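Local coordinates for putative OmpA family lipoprotein (Burkholderia cenocepacia, PDB 5LKW), which binds diaminopimelic acid, a component of peptidoglycan, and, as part of the Tol-Pal system, probably acts in outer-membrane invagination during cell division and in keeping the outer membrane intact, at residues A[47-59]-A[68-80]. Numbering follows the deposited sequence.
Sequences QRHVLIQGNTDER and LGQKRAEAVRRAM. With API (2,6-diaminopimelic acid), chain C.
Val50 and Met80 meet loosely at one end of this contact, where CG1 of Val50 lies 4.3 Å from CE of Met80. Ile52, the next residue on the same strand face, carries most of the apolar packing. Its CG1 lies beside the backbone N (chi1 -64°), which puts CG2 anti to that nitrogen and against the CB atoms of Ala73 and Val76. CD1 of Ile52 lies 3.6 Å from Arg77 CB; the two side chains cross at about a right angle.

At Gly54 the two backbones come closest, with its CA 4.2 Å from the CA of Gly69. The CA of Gly54 also makes a CA-H...O contact of 3.4 Å to Gly69 O. Two glycines face each other here, and strand and helix pack tightly.

Asn55 O accepts a bond of 3.1 Å from Arg72 NH1, in the carbonyl plane and on a lone pair. The same NH1 reaches O of diaminopimelic acid, while NH2 binds its OXT at 2.6 Å. Leu68 CD2 lies over one face of this guanidinium, offset toward its rim. Thr56 CG2 packs 3.4 Å from Gly69 N, and Asp57 N and OD1 bind the ligand's carboxylate and amine. Ser24 O accepts from Arg72 NE.

Strand 50-55 runs between strands 115-120 and 90-96, and helix 62-82 is the crossover of the beta-alpha-beta unit in this OmpA-like domain. Helix 32-44 flanks the Met80 end through His38 and Leu42.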
ATOM      1  N   GLN A  47      17.058   9.729  -0.708  1.00 41.68           N
ATOM      2  CA  GLN A  47      17.224   9.360  -2.109  1.00 41.81           C
ATOM      3  C   GLN A  47      16.185   8.299  -2.552  1.00 40.94           C
ATOM      4  O   GLN A  47      15.795   8.247  -3.728  1.00 40.34           O
ATOM      5  CB  GLN A  47      18.657   8.834  -2.285  1.00 42.17           C
ATOM      6  CG  GLN A  47      18.928   7.388  -1.772  1.00 45.63           C
ATOM      7  CD  GLN A  47      19.452   7.244  -0.307  1.00 47.32           C
ATOM      8  OE1 GLN A  47      19.622   8.217   0.426  1.00 48.54           O
ATOM      9  NE2 GLN A  47      19.722   5.995   0.093  1.00 47.89           N
ATOM     10  N   ARG A  48      15.747   7.482  -1.585  1.00 39.38           N
ATOM     11  CA  ARG A  48      14.751   6.415  -1.784  1.00 38.15           C
ATOM     12  C   ARG A  48      13.347   6.901  -2.070  1.00 36.86           C
ATOM     13  O   ARG A  48      12.775   7.643  -1.300  1.00 35.84           O
ATOM     14  CB  ARG A  48      14.706   5.476  -0.578  1.00 38.37           C
ATOM     15  CG  ARG A  48      15.714   4.387  -0.648  1.00 39.44           C
ATOM     16  CD  ARG A  48      15.407   3.511  -1.867  1.00 44.56           C
ATOM     17  NE  ARG A  48      16.243   2.319  -1.868  1.00 46.83           N
ATOM     18  CZ  ARG A  48      16.259   1.408  -2.834  1.00 47.69           C
ATOM     19  NH1 ARG A  48      15.465   1.520  -3.898  1.00 49.78           N
ATOM     20  NH2 ARG A  48      17.054   0.368  -2.710  1.00 48.29           N
ATOM     21  N   HIS A  49      12.809   6.429  -3.189  1.00 36.35           N
ATOM     22  CA  HIS A  49      11.457   6.701  -3.606  1.00 36.36           C
ATOM     23  C   HIS A  49      10.582   5.425  -3.585  1.00 35.15           C
ATOM     24  O   HIS A  49      11.030   4.345  -3.962  1.00 35.26           O
ATOM     25  CB  HIS A  49      11.472   7.362  -4.976  1.00 36.76           C
ATOM     26  CG  HIS A  49      11.839   8.815  -4.927  1.00 39.84           C
ATOM     27  ND1 HIS A  49      12.949   9.281  -4.251  1.00 43.65           N
ATOM     28  CD2 HIS A  49      11.233   9.908  -5.452  1.00 40.53           C
ATOM     29  CE1 HIS A  49      13.023  10.595  -4.371  1.00 42.19           C
ATOM     30  NE2 HIS A  49      11.998  10.999  -5.105  1.00 43.04           N
ATOM     31  N   VAL A  50       9.338   5.577  -3.146  1.00 33.11           N
ATOM     32  CA  VAL A  50       8.428   4.441  -3.025  1.00 31.85           C
ATOM     33  C   VAL A  50       7.176   4.811  -3.805  1.00 30.89           C
ATOM     34  O   VAL A  50       6.666   5.920  -3.706  1.00 31.11           O
ATOM     35  CB  VAL A  50       8.111   4.094  -1.527  1.00 31.30           C
ATOM     36  CG1 VAL A  50       7.362   5.228  -0.821  1.00 33.44           C
ATOM     37  CG2 VAL A  50       7.337   2.803  -1.392  1.00 31.27           C
ATOM     38  N   LEU A  51       6.706   3.867  -4.606  1.00 28.70           N
ATOM     39  CA  LEU A  51       5.438   4.006  -5.262  1.00 27.00           C
ATOM     40  C   LEU A  51       4.425   3.245  -4.437  1.00 25.19           C
ATOM     41  O   LEU A  51       4.606   2.065  -4.184  1.00 25.99           O
ATOM     42  CB  LEU A  51       5.521   3.381  -6.648  1.00 25.48           C
ATOM     43  CG  LEU A  51       4.309   3.528  -7.529  1.00 25.91           C
ATOM     44  CD1 LEU A  51       4.135   4.974  -8.040  1.00 29.07           C
ATOM     45  CD2 LEU A  51       4.491   2.521  -8.710  1.00 25.80           C
ATOM     46  N   ILE A  52       3.336   3.898  -4.058  1.00 24.13           N
ATOM     47  CA  ILE A  52       2.321   3.224  -3.244  1.00 21.93           C
ATOM     48  C   ILE A  52       1.127   2.977  -4.157  1.00 21.70           C
ATOM     49  O   ILE A  52       0.468   3.911  -4.549  1.00 21.78           O
ATOM     50  CB  ILE A  52       1.879   4.103  -2.014  1.00 23.45           C
ATOM     51  CG1 ILE A  52       3.045   4.362  -1.022  1.00 21.37           C
ATOM     52  CG2 ILE A  52       0.684   3.470  -1.240  1.00 16.75           C
ATOM     53  CD1 ILE A  52       2.767   5.677  -0.276  1.00 19.15           C
ATOM     54  N   GLN A  53       0.869   1.709  -4.487  1.00 21.97           N
ATOM     55  CA  GLN A  53      -0.180   1.261  -5.421  1.00 21.03           C
ATOM     56  C   GLN A  53      -1.378   0.643  -4.655  1.00 20.77           C
ATOM     57  O   GLN A  53      -1.231  -0.395  -3.979  1.00 20.40           O
ATOM     58  CB  GLN A  53       0.356   0.162  -6.334  1.00 21.62           C
ATOM     59  CG  GLN A  53       1.646   0.455  -7.074  1.00 24.65           C
ATOM     60  CD  GLN A  53       1.904  -0.585  -8.137  1.00 23.95           C
ATOM     61  OE1 GLN A  53       2.035  -1.771  -7.840  1.00 28.24           O
ATOM     62  NE2 GLN A  53       1.968  -0.149  -9.386  1.00 30.04           N
ATOM     63  N   GLY A  54      -2.533   1.291  -4.775  1.00 19.18           N
ATOM     64  CA  GLY A  54      -3.820   0.808  -4.275  1.00 18.61           C
ATOM     65  C   GLY A  54      -4.550  -0.087  -5.285  1.00 17.39           C
ATOM     66  O   GLY A  54      -4.606   0.221  -6.475  1.00 18.54           O
ATOM     67  N   ASN A  55      -5.087  -1.179  -4.778  1.00 16.88           N
ATOM     68  CA  ASN A  55      -5.758  -2.245  -5.540  1.00 17.23           C
ATOM     69  C   ASN A  55      -7.096  -2.493  -4.805  1.00 16.87           C
ATOM     70  O   ASN A  55      -7.248  -2.139  -3.620  1.00 16.47           O
ATOM     71  CB  ASN A  55      -4.914  -3.542  -5.616  1.00 15.43           C
ATOM     72  CG  ASN A  55      -3.536  -3.347  -6.307  1.00 18.69           C
ATOM     73  OD1 ASN A  55      -3.429  -3.552  -7.498  1.00 22.97           O
ATOM     74  ND2 ASN A  55      -2.511  -2.919  -5.555  1.00 19.29           N
ATOM     75  N   THR A  56      -8.069  -3.081  -5.497  1.00 16.50           N
ATOM     76  CA  THR A  56      -9.367  -3.322  -4.916  1.00 16.25           C
ATOM     77  C   THR A  56      -9.748  -4.774  -5.327  1.00 16.49           C
ATOM     78  O   THR A  56      -9.144  -5.356  -6.232  1.00 15.38           O
ATOM     79  CB  THR A  56     -10.448  -2.339  -5.474  1.00 17.16           C
ATOM     80  OG1 THR A  56     -10.744  -2.694  -6.846  1.00 20.08           O
ATOM     81  CG2 THR A  56     -10.014  -0.876  -5.386  1.00 12.92           C
ATOM     82  N   ASP A  57     -10.732  -5.371  -4.698  1.00 15.17           N
ATOM     83  CA  ASP A  57     -11.289  -6.582  -5.361  1.00 18.30           C
ATOM     84  C   ASP A  57     -12.229  -6.198  -6.567  1.00 18.35           C
ATOM     85  O   ASP A  57     -12.403  -5.025  -6.864  1.00 19.12           O
ATOM     86  CB  ASP A  57     -11.901  -7.596  -4.381  1.00 16.12           C
ATOM     87  CG  ASP A  57     -13.151  -7.057  -3.683  1.00 21.51           C
ATOM     88  OD1 ASP A  57     -14.092  -6.650  -4.395  1.00 21.60           O
ATOM     89  OD2 ASP A  57     -13.211  -7.045  -2.427  1.00 17.71           O
ATOM     90  N   GLU A  58     -12.731  -7.189  -7.314  1.00 19.02           N
ATOM     91  CA  GLU A  58     -13.326  -6.944  -8.651  1.00 17.90           C
ATOM     92  C   GLU A  58     -14.786  -6.433  -8.569  1.00 18.47           C
ATOM     93  O   GLU A  58     -15.421  -6.010  -9.593  1.00 18.12           O
ATOM     94  CB  GLU A  58     -13.230  -8.215  -9.506  1.00 18.22           C
ATOM     95  CG  GLU A  58     -14.118  -9.382  -8.871  1.00 17.47           C
ATOM     96  CD  GLU A  58     -13.769 -10.785  -9.399  1.00 17.42           C
ATOM     97  OE1 GLU A  58     -14.155 -11.759  -8.727  1.00 22.65           O
ATOM     98  OE2 GLU A  58     -13.155 -10.935 -10.479  1.00 15.25           O
ATOM     99  N   ARG A  59     -15.327  -6.467  -7.363  1.00 17.74           N
ATOM    100  CA  ARG A  59     -16.717  -6.129  -7.180  1.00 19.14           C
ATOM    101  C   ARG A  59     -16.869  -4.627  -7.340  1.00 20.51           C
ATOM    102  O   ARG A  59     -16.134  -3.810  -6.732  1.00 20.34           O
ATOM    103  CB  ARG A  59     -17.227  -6.558  -5.814  1.00 19.79           C
ATOM    104  CG  ARG A  59     -17.243  -8.047  -5.586  1.00 16.86           C
ATOM    105  CD  ARG A  59     -17.641  -8.279  -4.121  1.00 21.44           C
ATOM    106  NE  ARG A  59     -16.573  -7.960  -3.151  1.00 18.24           N
ATOM    107  CZ  ARG A  59     -16.678  -8.145  -1.831  1.00 21.80           C
ATOM    108  NH1 ARG A  59     -17.815  -8.657  -1.305  1.00 16.48           N
ATOM    109  NH2 ARG A  59     -15.630  -7.872  -1.027  1.00 18.44           N
ATOM    110  N   LEU A  68     -11.599   4.030  -5.130  1.00 22.53           N
ATOM    111  CA  LEU A  68     -11.270   3.286  -3.922  1.00 19.94           C
ATOM    112  C   LEU A  68      -9.750   2.960  -3.842  1.00 19.19           C
ATOM    113  O   LEU A  68      -9.069   3.231  -2.819  1.00 17.81           O
ATOM    114  CB  LEU A  68     -12.143   2.008  -3.851  1.00 20.12           C
ATOM    115  CG  LEU A  68     -11.842   1.077  -2.660  1.00 21.56           C
ATOM    116  CD1 LEU A  68     -11.912   1.861  -1.334  1.00 19.44           C
ATOM    117  CD2 LEU A  68     -12.846  -0.084  -2.652  1.00 23.75           C
ATOM    118  N   GLY A  69      -9.203   2.386  -4.895  1.00 18.09           N
ATOM    119  CA  GLY A  69      -7.749   2.134  -4.905  1.00 17.65           C
ATOM    120  C   GLY A  69      -6.942   3.396  -4.582  1.00 18.99           C
ATOM    121  O   GLY A  69      -5.993   3.328  -3.841  1.00 18.31           O
ATOM    122  N   GLN A  70      -7.317   4.547  -5.162  1.00 19.51           N
ATOM    123  CA  GLN A  70      -6.617   5.816  -4.898  1.00 19.96           C
ATOM    124  C   GLN A  70      -6.636   6.159  -3.424  1.00 18.07           C
ATOM    125  O   GLN A  70      -5.595   6.494  -2.821  1.00 17.93           O
ATOM    126  CB  GLN A  70      -7.140   6.983  -5.805  1.00 20.31           C
ATOM    127  CG  GLN A  70      -6.285   8.244  -5.733  1.00 23.78           C
ATOM    128  CD  GLN A  70      -4.808   8.052  -6.131  1.00 29.50           C
ATOM    129  OE1 GLN A  70      -4.491   7.357  -7.080  1.00 31.90           O
ATOM    130  NE2 GLN A  70      -3.908   8.751  -5.435  1.00 32.67           N
ATOM    131  N   LYS A  71      -7.799   6.029  -2.816  1.00 18.01           N
ATOM    132  CA  LYS A  71      -7.968   6.378  -1.416  1.00 19.53           C
ATOM    133  C   LYS A  71      -7.141   5.465  -0.500  1.00 19.34           C
ATOM    134  O   LYS A  71      -6.516   5.916   0.478  1.00 20.18           O
ATOM    135  CB  LYS A  71      -9.457   6.364  -1.069  1.00 20.50           C
ATOM    136  CG  LYS A  71     -10.183   7.731  -1.342  1.00 22.53           C
ATOM    137  CD  LYS A  71     -11.679   7.598  -1.096  1.00 28.06           C
ATOM    138  CE  LYS A  71     -12.357   8.972  -0.730  1.00 34.33           C
ATOM    139  NZ  LYS A  71     -11.833  10.015  -1.675  1.00 34.12           N
ATOM    140  N   ARG A  72      -7.097   4.182  -0.836  1.00 19.31           N
ATOM    141  CA  ARG A  72      -6.152   3.215  -0.185  1.00 18.32           C
ATOM    142  C   ARG A  72      -4.664   3.654  -0.311  1.00 17.74           C
ATOM    143  O   ARG A  72      -3.906   3.648   0.659  1.00 17.08           O
ATOM    144  CB  ARG A  72      -6.377   1.820  -0.790  1.00 18.08           C
ATOM    145  CG  ARG A  72      -7.762   1.245  -0.442  1.00 17.96           C
ATOM    146  CD  ARG A  72      -8.017  -0.181  -0.916  1.00 17.48           C
ATOM    147  NE  ARG A  72      -9.212  -0.721  -0.242  1.00 15.64           N
ATOM    148  CZ  ARG A  72     -10.050  -1.634  -0.750  1.00 18.12           C
ATOM    149  NH1 ARG A  72      -9.865  -2.200  -1.952  1.00 13.61           N
ATOM    150  NH2 ARG A  72     -11.083  -2.008  -0.036  1.00 13.97           N
ATOM    151  N   ALA A  73      -4.235   4.074  -1.488  1.00 17.79           N
ATOM    152  CA  ALA A  73      -2.812   4.431  -1.611  1.00 19.52           C
ATOM    153  C   ALA A  73      -2.509   5.703  -0.761  1.00 19.74           C
ATOM    154  O   ALA A  73      -1.410   5.829  -0.139  1.00 21.18           O
ATOM    155  CB  ALA A  73      -2.408   4.573  -3.090  1.00 18.04           C
ATOM    156  N   GLU A  74      -3.509   6.571  -0.666  1.00 20.37           N
ATOM    157  CA  GLU A  74      -3.417   7.888  -0.020  1.00 22.31           C
ATOM    158  C   GLU A  74      -3.448   7.737   1.479  1.00 22.70           C
ATOM    159  O   GLU A  74      -2.635   8.369   2.181  1.00 23.06           O
ATOM    160  CB  GLU A  74      -4.505   8.853  -0.518  1.00 22.35           C
ATOM    161  CG  GLU A  74      -4.225   9.354  -1.954  1.00 27.80           C
ATOM    162  CD  GLU A  74      -5.296  10.299  -2.535  1.00 33.73           C
ATOM    163  OE1 GLU A  74      -6.442  10.368  -1.997  1.00 31.76           O
ATOM    164  OE2 GLU A  74      -4.971  10.933  -3.572  1.00 34.36           O
ATOM    165  N   ALA A  75      -4.349   6.860   1.963  1.00 21.54           N
ATOM    166  CA  ALA A  75      -4.338   6.401   3.345  1.00 20.04           C
ATOM    167  C   ALA A  75      -2.942   5.911   3.842  1.00 20.19           C
ATOM    168  O   ALA A  75      -2.521   6.241   4.947  1.00 20.11           O
ATOM    169  CB  ALA A  75      -5.452   5.349   3.571  1.00 19.68           C
ATOM    170  N   VAL A  76      -2.212   5.142   3.028  1.00 20.36           N
ATOM    171  CA  VAL A  76      -0.873   4.654   3.387  1.00 19.73           C
ATOM    172  C   VAL A  76       0.178   5.812   3.345  1.00 22.13           C
ATOM    173  O   VAL A  76       0.986   5.967   4.262  1.00 23.34           O
ATOM    174  CB  VAL A  76      -0.438   3.500   2.450  1.00 20.31           C
ATOM    175  CG1 VAL A  76       1.022   3.107   2.699  1.00 19.39           C
ATOM    176  CG2 VAL A  76      -1.417   2.254   2.554  1.00 17.32           C
ATOM    177  N   ARG A  77       0.168   6.564   2.271  1.00 23.08           N
ATOM    178  CA  ARG A  77       1.024   7.778   2.108  1.00 25.07           C
ATOM    179  C   ARG A  77       0.820   8.718   3.290  1.00 24.11           C
ATOM    180  O   ARG A  77       1.775   9.106   3.954  1.00 25.21           O
ATOM    181  CB  ARG A  77       0.738   8.481   0.757  1.00 24.52           C
ATOM    182  CG  ARG A  77       1.639   9.754   0.485  1.00 26.16           C
ATOM    183  CD  ARG A  77       1.074  10.655  -0.597  1.00 29.07           C
ATOM    184  NE  ARG A  77      -0.181  11.205  -0.090  1.00 31.08           N
ATOM    185  CZ  ARG A  77      -1.178  11.702  -0.817  1.00 30.87           C
ATOM    186  NH1 ARG A  77      -1.110  11.764  -2.146  1.00 31.40           N
ATOM    187  NH2 ARG A  77      -2.267  12.133  -0.184  1.00 31.23           N
ATOM    188  N   ARG A  78      -0.442   8.999   3.607  1.00 24.52           N
ATOM    189  CA  ARG A  78      -0.794   9.857   4.722  1.00 25.82           C
ATOM    190  C   ARG A  78      -0.240   9.355   6.057  1.00 26.77           C
ATOM    191  O   ARG A  78       0.332  10.133   6.852  1.00 26.12           O
ATOM    192  CB  ARG A  78      -2.321   9.998   4.783  1.00 25.77           C
ATOM    193  CG  ARG A  78      -2.863  10.386   6.145  1.00 28.90           C
ATOM    194  CD  ARG A  78      -4.289  10.938   6.044  1.00 29.15           C
ATOM    195  NE  ARG A  78      -5.257   9.852   6.003  1.00 35.77           N
ATOM    196  CZ  ARG A  78      -5.928   9.453   4.918  1.00 37.21           C
ATOM    197  NH1 ARG A  78      -5.762  10.050   3.737  1.00 35.38           N
ATOM    198  NH2 ARG A  78      -6.776   8.434   5.026  1.00 37.85           N
ATOM    199  N   ALA A  79      -0.408   8.060   6.327  1.00 27.30           N
ATOM    200  CA  ALA A  79       0.169   7.449   7.536  1.00 27.94           C
ATOM    201  C   ALA A  79       1.669   7.584   7.576  1.00 27.81           C
ATOM    202  O   ALA A  79       2.244   7.709   8.651  1.00 27.72           O
ATOM    203  CB  ALA A  79      -0.199   5.951   7.636  1.00 28.13           C
ATOM    204  N   MET A  80       2.333   7.503   6.421  1.00 28.15           N
ATOM    205  CA  MET A  80       3.786   7.732   6.439  1.00 28.86           C
ATOM    206  C   MET A  80       4.142   9.224   6.467  1.00 28.39           C
ATOM    207  O   MET A  80       5.063   9.604   7.154  1.00 29.61           O
ATOM    208  CB  MET A  80       4.527   6.949   5.333  1.00 29.43           C
ATOM    209  CG  MET A  80       4.440   5.415   5.536  1.00 28.51           C
ATOM    210  SD  MET A  80       5.678   4.472   4.610  1.00 28.11           S
ATOM    211  CE  MET A  80       5.239   4.788   2.915  1.00 29.19           C
TER
HETATM  212  C   API C 201     -13.266  -3.326  -2.383  1.00 20.28           C
HETATM  213  CA  API C 201     -14.549  -3.237  -3.173  1.00 21.41           C
HETATM  214  C3  API C 201     -15.752  -4.044  -2.683  1.00 29.73           C
HETATM  215  C4  API C 201     -16.935  -3.783  -3.637  1.00 40.58           C
HETATM  216  C5  API C 201     -18.252  -3.383  -2.947  1.00 54.53           C
HETATM  217  C6  API C 201     -19.370  -2.953  -3.915  1.00 63.20           C
HETATM  218  O   API C 201     -12.265  -3.545  -3.051  1.00 16.01           O
HETATM  219  OXT API C 201     -13.154  -3.182  -1.144  1.00 17.62           O
HETATM  220  N   API C 201     -14.219  -3.731  -4.509  1.00 19.72           N